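Side-chain contacts in uncharacterized protein (PDB 5HBA), which forms the globular C1q domain of the zebrafish complement C1qA chain and probably takes part in target recognition by the complement pathway: residues P4-L9 and G40-K45; F52-S57 and L76-F81; V104-F109 and A124-F129. One frame throughout, in Å; residues are numbered along the deposited sequence.

How the interactions relate
The three contacts come one after another along the chain, interaction 1 closing before interaction 2 opens and interaction 2 before interaction 3. Each joins a strand of the sheet holding 5-10, 48-59 and 120-133 to a strand of the sheet holding 41-43, 75-80 and 103-109. Interaction 3 lies about 1 Å from the centre of the chain, with the centre of interaction 1 about 9 Å and that of interaction 2 about 8 Å from its own; those two are about 17 Å apart, on opposite sides of the middle. Their rings and branches thus form one continuous hydrophobic core, across which the two sheets of the C1q domain are held together.

Interaction 1: P4-L9 and G40-K45; sequences PAFSVL and GYFTCK
The backbones of P4-L9 and G40-K45 come nearest at F6 and F42, whose CA atoms are 8.9 Å apart, a spacing at which side chains rather than main-chain bonds join the strands. Both residues send their CB toward the opposite segment, and their rings make the contact. The CD2-CE2 bond of F6 meets CD1 of F42, with F6 CE2 closest at 3.6 Å from F42 CD1 and F6 CD2 only slightly farther away. The planes are inclined by 25° and the centroids lie 5.5 Å apart: the rings are nearly parallel but slid so far along each other that they barely overlap. The contact is therefore a van der Waals touch of the two rings, not a full stack. F42 reaches it with CG anti to the backbone N (chi1 169°), whereas the ring of F6 stands between its own N and carbonyl carbon (chi1 74°). Other aromatics fix both rings further: F126 packs edge-to-face with F6, and F52 and Y50 do so with F42. On the other side of its strand S7 turns from the core, its OG hydrogen-bonded to N127 OD1, and A5 packs on V49 of a second subunit. Two residues before F42, G40 has backbone angles that would jam a CB against the preceding carbonyl oxygen; with Y41 it forms a G1 beta bulge. Strand 5-10 belongs to one sheet and strand 41-43 to the other, and phenylalanines meeting between them are part of the hydrophobic filling of the C1q jelly-roll beta sandwich.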
loop_
_atom_site.group_PDB
_atom_site.type_symbol
_atom_site.label_atom_id
_atom_site.label_comp_id
_atom_site.label_asym_id
_atom_site.label_seq_id
_atom_site.Cartn_x
_atom_site.Cartn_y
_atom_site.Cartn_z
ATOM N N PRO A 4 -8.140 13.304 11.123
ATOM C CA PRO A 4 -6.798 12.713 11.214
ATOM C C PRO A 4 -6.282 12.175 9.883
ATOM O O PRO A 4 -6.987 11.420 9.195
ATOM C CB PRO A 4 -7.001 11.549 12.182
ATOM C CG PRO A 4 -8.108 12.026 13.095
ATOM C CD PRO A 4 -9.031 12.810 12.198
ATOM N N ALA A 5 -5.055 12.569 9.547
ATOM C CA ALA A 5 -4.351 12.145 8.337
ATOM C C ALA A 5 -2.889 12.487 8.548
ATOM O O ALA A 5 -2.559 13.653 8.809
ATOM C CB ALA A 5 -4.876 12.892 7.111
ATOM N N PHE A 6 -2.012 11.493 8.429
ATOM C CA PHE A 6 -0.587 11.740 8.615
ATOM C C PHE A 6 0.292 11.001 7.613
ATOM O O PHE A 6 -0.093 9.965 7.048
ATOM C CB PHE A 6 -0.148 11.373 10.038
ATOM C CG PHE A 6 -0.067 9.891 10.279
ATOM C CD1 PHE A 6 1.099 9.186 9.981
ATOM C CD2 PHE A 6 -1.148 9.204 10.806
ATOM C CE1 PHE A 6 1.172 7.812 10.185
ATOM C CE2 PHE A 6 -1.085 7.826 11.023
ATOM C CZ PHE A 6 0.081 7.128 10.707
ATOM N N SER A 7 1.491 11.541 7.430
ATOM C CA SER A 7 2.522 10.913 6.629
ATOM C C SER A 7 3.858 11.292 7.251
ATOM O O SER A 7 4.225 12.484 7.296
ATOM C CB SER A 7 2.444 11.407 5.184
ATOM O OG SER A 7 3.429 10.778 4.391
ATOM N N VAL A 8 4.575 10.291 7.754
ATOM C CA VAL A 8 5.858 10.530 8.424
ATOM C C VAL A 8 6.983 9.741 7.765
ATOM O O VAL A 8 6.776 8.616 7.298
ATOM C CB VAL A 8 5.780 10.207 9.943
ATOM C CG1 VAL A 8 4.892 11.226 10.647
ATOM C CG2 VAL A 8 5.235 8.782 10.160
ATOM N N LEU A 9 8.170 10.346 7.720
ATOM C CA LEU A 9 9.310 9.774 7.008
ATOM C C LEU A 9 10.504 9.530 7.926
ATOM O O LEU A 9 10.829 10.354 8.789
ATOM C CB LEU A 9 9.717 10.708 5.858
ATOM C CG LEU A 9 11.069 10.539 5.153
ATOM C CD1 LEU A 9 11.154 9.251 4.342
ATOM C CD2 LEU A 9 11.352 11.745 4.266
ATOM N N GLY A 40 7.407 7.413 17.787
ATOM C CA GLY A 40 6.963 6.498 16.744
ATOM C C GLY A 40 5.497 6.100 16.826
ATOM O O GLY A 40 5.045 5.238 16.055
ATOM N N TYR A 41 4.741 6.708 17.744
ATOM C CA TYR A 41 3.334 6.315 17.927
ATOM C C TYR A 41 2.334 7.272 17.292
ATOM O O TYR A 41 2.407 8.485 17.499
ATOM C CB TYR A 41 2.945 6.217 19.415
ATOM C CG TYR A 41 3.627 5.145 20.229
ATOM C CD1 TYR A 41 3.427 3.797 19.953
ATOM C CD2 TYR A 41 4.428 5.485 21.316
ATOM C CE1 TYR A 41 4.043 2.816 20.707
ATOM C CE2 TYR A 41 5.046 4.515 22.078
ATOM C CZ TYR A 41 4.848 3.184 21.771
ATOM O OH TYR A 41 5.456 2.213 22.528
ATOM N N PHE A 42 1.374 6.711 16.561
ATOM C CA PHE A 42 0.111 7.393 16.324
ATOM C C PHE A 42 -0.733 7.123 17.556
ATOM O O PHE A 42 -0.866 5.971 17.969
ATOM C CB PHE A 42 -0.604 6.826 15.099
ATOM C CG PHE A 42 -2.023 7.303 14.952
ATOM C CD1 PHE A 42 -2.303 8.493 14.293
ATOM C CD2 PHE A 42 -3.078 6.558 15.464
ATOM C CE1 PHE A 42 -3.608 8.935 14.151
ATOM C CE2 PHE A 42 -4.388 6.999 15.329
ATOM C CZ PHE A 42 -4.652 8.191 14.676
ATOM N N THR A 43 -1.295 8.175 18.143
ATOM C CA THR A 43 -2.219 8.025 19.266
ATOM C C THR A 43 -3.589 8.569 18.875
ATOM O O THR A 43 -3.735 9.749 18.562
ATOM C CB THR A 43 -1.732 8.778 20.525
ATOM O OG1 THR A 43 -0.479 8.230 20.960
ATOM C CG2 THR A 43 -2.763 8.645 21.661
ATOM N N CYS A 44 -4.589 7.698 18.905
ATOM C CA CYS A 44 -5.948 8.065 18.529
ATOM C C CYS A 44 -6.561 9.116 19.470
ATOM O O CYS A 44 -6.637 8.904 20.687
ATOM C CB CYS A 44 -6.820 6.804 18.521
ATOM S SG CYS A 44 -8.542 7.057 18.016
ATOM N N LYS A 45 -6.985 10.242 18.901
ATOM C CA LYS A 45 -7.790 11.231 19.618
ATOM C C LYS A 45 -9.250 11.092 19.201
ATOM O O LYS A 45 -10.160 11.250 20.016
ATOM C CB LYS A 45 -7.322 12.660 19.312
ATOM C CG LYS A 45 -5.991 13.066 19.910
ATOM C CD LYS A 45 -5.768 14.564 19.671
ATOM C CE LYS A 45 -4.314 14.887 19.434
ATOM N NZ LYS A 45 -4.187 16.153 18.669
#

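Interaction 2: F52-S57 and L76-F81; sequences FVFHAS and LSFCDF
The ring of F54 turns its edge to F78: F78 CD2 lies near the plane of the F54 ring, 3.6 Å from F54 CZ. The planes stand at 71° and the centroids are 5.6 Å apart, so this is an offset edge-to-face pair, with the F54 edge directed toward the F78 face but displaced from its middle. Two neighbouring carbons of F54 do the touching. CZ sits by CD2 and also comes within 4.0 Å of F78 CB, near the root of the side chain, while CE2 lies 3.7 Å from F78 CD2. The strands themselves stay well apart, F54 CA and F78 CA being separated by 10.2 Å. F54 spans much of that gap because its CG stands between the backbone N and the carbonyl carbon (chi1 67°), which carries the end of the ring nearer to F78 than its CB direction suggests. L64, I106 and F126 also pack on F54, whereas F78 additionally meets V89 of the third subunit, placing this side of the core close to the trimer interface. Next to F78, C79 is tied by its disulfide to C63 on the adjoining strand 62-68. A leucine here has no ring edge to direct at F78, and the F78 ring would probably be less firmly fixed in its rotation. Both rings are buried and the pair is wholly apolar, so its attraction comes from dispersion and from the weakly positive C-H rim of F54 facing the pi electrons of F78, an interaction that needs no formal charge and does not depend on ionisation.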
loop_
_atom_site.group_PDB
_atom_site.type_symbol
_atom_site.label_atom_id
_atom_site.label_comp_id
_atom_site.label_asym_id
_atom_site.label_seq_id
_atom_site.Cartn_x
_atom_site.Cartn_y
_atom_site.Cartn_z
ATOM N N PHE A 52 -4.113 2.382 7.823
ATOM C CA PHE A 52 -2.678 2.568 8.048
ATOM C C PHE A 52 -1.896 1.803 6.977
ATOM O O PHE A 52 -2.298 0.710 6.572
ATOM C CB PHE A 52 -2.274 2.028 9.425
ATOM C CG PHE A 52 -2.840 2.804 10.578
ATOM C CD1 PHE A 52 -2.155 3.899 11.100
ATOM C CD2 PHE A 52 -4.043 2.427 11.163
ATOM C CE1 PHE A 52 -2.677 4.615 12.183
ATOM C CE2 PHE A 52 -4.565 3.136 12.238
ATOM C CZ PHE A 52 -3.885 4.236 12.741
ATOM N N VAL A 53 -0.779 2.370 6.535
ATOM C CA VAL A 53 0.076 1.704 5.554
ATOM C C VAL A 53 1.505 2.208 5.715
ATOM O O VAL A 53 1.729 3.386 6.030
ATOM C CB VAL A 53 -0.441 1.912 4.099
ATOM C CG1 VAL A 53 -0.242 3.352 3.638
ATOM C CG2 VAL A 53 0.249 0.953 3.122
ATOM N N PHE A 54 2.470 1.312 5.541
ATOM C CA PHE A 54 3.869 1.719 5.565
ATOM C C PHE A 54 4.625 1.192 4.344
ATOM O O PHE A 54 4.211 0.202 3.726
ATOM C CB PHE A 54 4.553 1.249 6.854
ATOM C CG PHE A 54 4.680 -0.240 6.959
ATOM C CD1 PHE A 54 5.776 -0.898 6.414
ATOM C CD2 PHE A 54 3.701 -0.986 7.592
ATOM C CE1 PHE A 54 5.892 -2.267 6.484
ATOM C CE2 PHE A 54 3.809 -2.379 7.671
ATOM C CZ PHE A 54 4.912 -3.012 7.122
ATOM N N HIS A 55 5.738 1.846 4.020
ATOM C CA HIS A 55 6.634 1.390 2.950
ATOM C C HIS A 55 8.052 1.563 3.467
ATOM O O HIS A 55 8.462 2.682 3.822
ATOM C CB HIS A 55 6.466 2.222 1.665
ATOM C CG HIS A 55 5.047 2.429 1.249
ATOM N ND1 HIS A 55 4.299 1.476 0.592
ATOM C CD2 HIS A 55 4.233 3.520 1.368
ATOM C CE1 HIS A 55 3.099 1.945 0.349
ATOM N NE2 HIS A 55 3.019 3.174 0.809
ATOM N N ALA A 56 8.811 0.476 3.517
ATOM C CA ALA A 56 10.101 0.534 4.207
ATOM C C ALA A 56 11.166 -0.355 3.582
ATOM O O ALA A 56 10.859 -1.435 3.067
ATOM C CB ALA A 56 9.916 0.185 5.693
ATOM N N SER A 57 12.418 0.100 3.652
ATOM C CA SER A 57 13.547 -0.677 3.158
ATOM C C SER A 57 14.759 -0.655 4.077
ATOM O O SER A 57 15.054 0.347 4.742
ATOM C CB SER A 57 13.966 -0.275 1.726
ATOM O OG SER A 57 14.014 1.120 1.548
ATOM N N LEU A 76 0.465 -7.596 13.019
ATOM C CA LEU A 76 0.562 -8.136 11.657
ATOM C C LEU A 76 2.001 -8.038 11.167
ATOM O O LEU A 76 2.617 -6.973 11.271
ATOM C CB LEU A 76 -0.355 -7.366 10.698
ATOM C CG LEU A 76 -1.847 -7.375 11.000
ATOM C CD1 LEU A 76 -2.531 -6.373 10.109
ATOM C CD2 LEU A 76 -2.433 -8.785 10.783
ATOM N N SER A 77 2.523 -9.130 10.617
ATOM C CA SER A 77 3.917 -9.192 10.165
ATOM C C SER A 77 4.040 -9.129 8.644
ATOM O O SER A 77 3.252 -9.733 7.906
ATOM C CB SER A 77 4.588 -10.487 10.665
ATOM O OG SER A 77 4.625 -10.524 12.085
ATOM N N PHE A 78 5.054 -8.413 8.179
ATOM C CA PHE A 78 5.331 -8.301 6.757
ATOM C C PHE A 78 6.829 -8.447 6.589
ATOM O O PHE A 78 7.582 -7.620 7.093
ATOM C CB PHE A 78 4.858 -6.939 6.234
ATOM C CG PHE A 78 3.390 -6.693 6.455
ATOM C CD1 PHE A 78 2.441 -7.161 5.544
ATOM C CD2 PHE A 78 2.953 -6.029 7.590
ATOM C CE1 PHE A 78 1.072 -6.951 5.770
ATOM C CE2 PHE A 78 1.593 -5.810 7.817
ATOM C CZ PHE A 78 0.656 -6.273 6.908
ATOM N N CYS A 79 7.246 -9.509 5.898
ATOM C CA CYS A 79 8.656 -9.894 5.807
ATOM C C CYS A 79 9.149 -10.092 4.365
ATOM O O CYS A 79 8.530 -10.817 3.570
ATOM C CB CYS A 79 8.890 -11.214 6.561
ATOM S SG CYS A 79 8.985 -11.152 8.358
ATOM N N ASP A 80 10.274 -9.455 4.045
ATOM C CA ASP A 80 11.044 -9.792 2.847
ATOM C C ASP A 80 12.275 -10.585 3.290
ATOM O O ASP A 80 13.192 -10.022 3.901
ATOM C CB ASP A 80 11.502 -8.528 2.109
ATOM C CG ASP A 80 10.456 -7.991 1.131
ATOM O OD1 ASP A 80 9.353 -8.561 1.063
ATOM O OD2 ASP A 80 10.733 -6.976 0.446
ATOM N N PHE A 81 12.288 -11.882 2.991
ATOM C CA PHE A 81 13.433 -12.735 3.314
ATOM C C PHE A 81 14.405 -12.849 2.136
ATOM O O PHE A 81 14.684 -13.949 1.658
ATOM C CB PHE A 81 12.967 -14.136 3.746
ATOM C CG PHE A 81 12.340 -14.176 5.111
ATOM C CD1 PHE A 81 13.130 -14.160 6.251
ATOM C CD2 PHE A 81 10.963 -14.244 5.253
ATOM C CE1 PHE A 81 12.555 -14.201 7.516
ATOM C CE2 PHE A 81 10.378 -14.287 6.507
ATOM C CZ PHE A 81 11.177 -14.259 7.645
#

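Interaction 3: V104-F109 and A124-F129; sequences VWIEPF and AVFNGF
F126 lies against three successive residues of the opposing strand, V104, W105 and I106. Its CG is anti to the backbone N, and a chi2 of 20° turns the ring so that I106 CG2 comes over one face. That methyl makes a CH-pi contact, 4.3 Å from the F126 centroid and 17° off the ring normal, shifted somewhat toward the rim at CE1 and CZ. I106 offers CG2 from beside its backbone N, while CG1 stands between N and the carbonyl carbon and continues extended to CD1. V104 O lies at the ring's edge, 4.3 Å from F126 CE2. F126 CE2 also comes 4.0 Å from W105 CA, and V104 CG1 stands 4.4 Å from F126 CZ. The indole of W105 itself leaves on the other side of its strand, where it meets Y41 edge-to-face. V22 packs on I106, and F24 on F126. The segments run nearly antiparallel, at 158°, with axes 9.2 Å apart at closest approach, too far for neighbours in one sheet. One large ring thus bridges strands 103-109 and 120-133 of the two facing sheets, at the heart of the C1q/TNF-type jelly roll.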
loop_
_atom_site.group_PDB
_atom_site.type_symbol
_atom_site.label_atom_id
_atom_site.label_comp_id
_atom_site.label_asym_id
_atom_site.label_seq_id
_atom_site.Cartn_x
_atom_site.Cartn_y
_atom_site.Cartn_z
ATOM N N VAL A 104 -0.853 3.145 17.649
ATOM C CA VAL A 104 -0.508 2.306 16.494
ATOM C C VAL A 104 0.905 2.650 16.049
ATOM O O VAL A 104 1.300 3.828 16.042
ATOM C CB VAL A 104 -1.502 2.482 15.325
ATOM C CG1 VAL A 104 -1.131 1.567 14.151
ATOM C CG2 VAL A 104 -2.931 2.174 15.785
ATOM N N TRP A 105 1.682 1.628 15.701
ATOM C CA TRP A 105 3.057 1.877 15.295
ATOM C C TRP A 105 3.593 0.741 14.438
ATOM O O TRP A 105 2.926 -0.284 14.257
ATOM C CB TRP A 105 3.944 2.109 16.526
ATOM C CG TRP A 105 4.213 0.878 17.390
ATOM C CD1 TRP A 105 5.342 0.110 17.369
ATOM C CD2 TRP A 105 3.370 0.318 18.419
ATOM N NE1 TRP A 105 5.251 -0.900 18.302
ATOM C CE2 TRP A 105 4.047 -0.795 18.965
ATOM C CE3 TRP A 105 2.106 0.641 18.932
ATOM C CZ2 TRP A 105 3.517 -1.586 19.984
ATOM C CZ3 TRP A 105 1.570 -0.150 19.947
ATOM C CH2 TRP A 105 2.280 -1.246 20.465
ATOM N N ILE A 106 4.811 0.903 13.985
ATOM C CA ILE A 106 5.591 -0.130 13.392
ATOM C C ILE A 106 6.871 -0.326 14.126
ATOM O O ILE A 106 7.419 0.526 14.709
ATOM C CB ILE A 106 5.854 0.097 11.905
ATOM C CG1 ILE A 106 6.643 1.392 11.660
ATOM C CG2 ILE A 106 4.550 0.111 11.166
ATOM C CD1 ILE A 106 6.963 1.704 10.222
ATOM N N GLU A 107 7.344 -1.512 13.989
ATOM C CA GLU A 107 8.365 -2.194 14.769
ATOM C C GLU A 107 9.104 -3.220 13.902
ATOM O O GLU A 107 8.479 -4.046 13.212
ATOM C CB GLU A 107 7.726 -2.798 16.035
ATOM C CG GLU A 107 8.639 -3.481 16.998
ATOM C CD GLU A 107 7.883 -3.987 18.226
ATOM O OE1 GLU A 107 6.640 -3.822 18.281
ATOM O OE2 GLU A 107 8.527 -4.556 19.128
ATOM N N PRO A 108 10.403 -3.058 13.804
ATOM C CA PRO A 108 11.199 -4.072 13.112
ATOM C C PRO A 108 11.477 -5.257 14.028
ATOM O O PRO A 108 11.488 -5.097 15.258
ATOM C CB PRO A 108 12.519 -3.346 12.800
ATOM C CG PRO A 108 12.312 -1.897 13.214
ATOM C CD PRO A 108 11.224 -1.913 14.242
ATOM N N PHE A 109 11.680 -6.428 13.432
ATOM C CA PHE A 109 12.169 -7.602 14.156
ATOM C C PHE A 109 13.098 -8.432 13.265
ATOM O O PHE A 109 13.151 -8.223 12.051
ATOM C CB PHE A 109 11.019 -8.439 14.733
ATOM C CG PHE A 109 10.130 -9.098 13.702
ATOM C CD1 PHE A 109 9.143 -8.374 13.041
ATOM C CD2 PHE A 109 10.234 -10.470 13.450
ATOM C CE1 PHE A 109 8.307 -8.995 12.111
ATOM C CE2 PHE A 109 9.390 -11.105 12.530
ATOM C CZ PHE A 109 8.431 -10.368 11.857
ATOM N N ALA A 124 11.831 4.546 5.960
ATOM C CA ALA A 124 10.421 4.215 6.162
ATOM C C ALA A 124 9.482 5.391 5.944
ATOM O O ALA A 124 9.757 6.498 6.400
ATOM C CB ALA A 124 10.211 3.605 7.567
ATOM N N VAL A 125 8.383 5.136 5.235
ATOM C CA VAL A 125 7.278 6.080 5.112
ATOM C C VAL A 125 6.056 5.419 5.751
ATOM O O VAL A 125 5.688 4.306 5.385
ATOM C CB VAL A 125 6.987 6.438 3.625
ATOM C CG1 VAL A 125 5.799 7.390 3.524
ATOM C CG2 VAL A 125 8.222 7.089 2.970
ATOM N N PHE A 126 5.460 6.081 6.739
ATOM C CA PHE A 126 4.328 5.522 7.474
ATOM C C PHE A 126 3.175 6.493 7.279
ATOM O O PHE A 126 3.306 7.690 7.578
ATOM C CB PHE A 126 4.691 5.420 8.961
ATOM C CG PHE A 126 3.693 4.664 9.806
ATOM C CD1 PHE A 126 2.777 3.779 9.239
ATOM C CD2 PHE A 126 3.675 4.843 11.190
ATOM C CE1 PHE A 126 1.870 3.081 10.033
ATOM C CE2 PHE A 126 2.768 4.142 11.992
ATOM C CZ PHE A 126 1.860 3.264 11.408
ATOM N N ASN A 127 2.057 5.984 6.765
ATOM C CA ASN A 127 0.900 6.815 6.431
ATOM C C ASN A 127 -0.380 6.324 7.096
ATOM O O ASN A 127 -0.544 5.123 7.353
ATOM C CB ASN A 127 0.686 6.824 4.916
ATOM C CG ASN A 127 1.912 7.286 4.163
ATOM O OD1 ASN A 127 2.512 8.310 4.499
ATOM N ND2 ASN A 127 2.297 6.529 3.135
ATOM N N GLY A 128 -1.305 7.245 7.354
ATOM C CA GLY A 128 -2.571 6.863 7.959
ATOM C C GLY A 128 -3.626 7.952 7.920
ATOM O O GLY A 128 -3.300 9.135 7.862
ATOM N N PHE A 129 -4.894 7.556 7.962
ATOM C CA PHE A 129 -5.988 8.527 7.993
ATOM C C PHE A 129 -7.296 7.914 8.481
ATOM O O PHE A 129 -7.523 6.701 8.361
ATOM C CB PHE A 129 -6.172 9.221 6.629
ATOM C CG PHE A 129 -6.287 8.273 5.472
ATOM C CD1 PHE A 129 -7.516 7.715 5.132
ATOM C CD2 PHE A 129 -5.170 7.942 4.719
ATOM C CE1 PHE A 129 -7.622 6.844 4.063
ATOM C CE2 PHE A 129 -5.273 7.062 3.646
ATOM C CZ PHE A 129 -6.497 6.522 3.318
#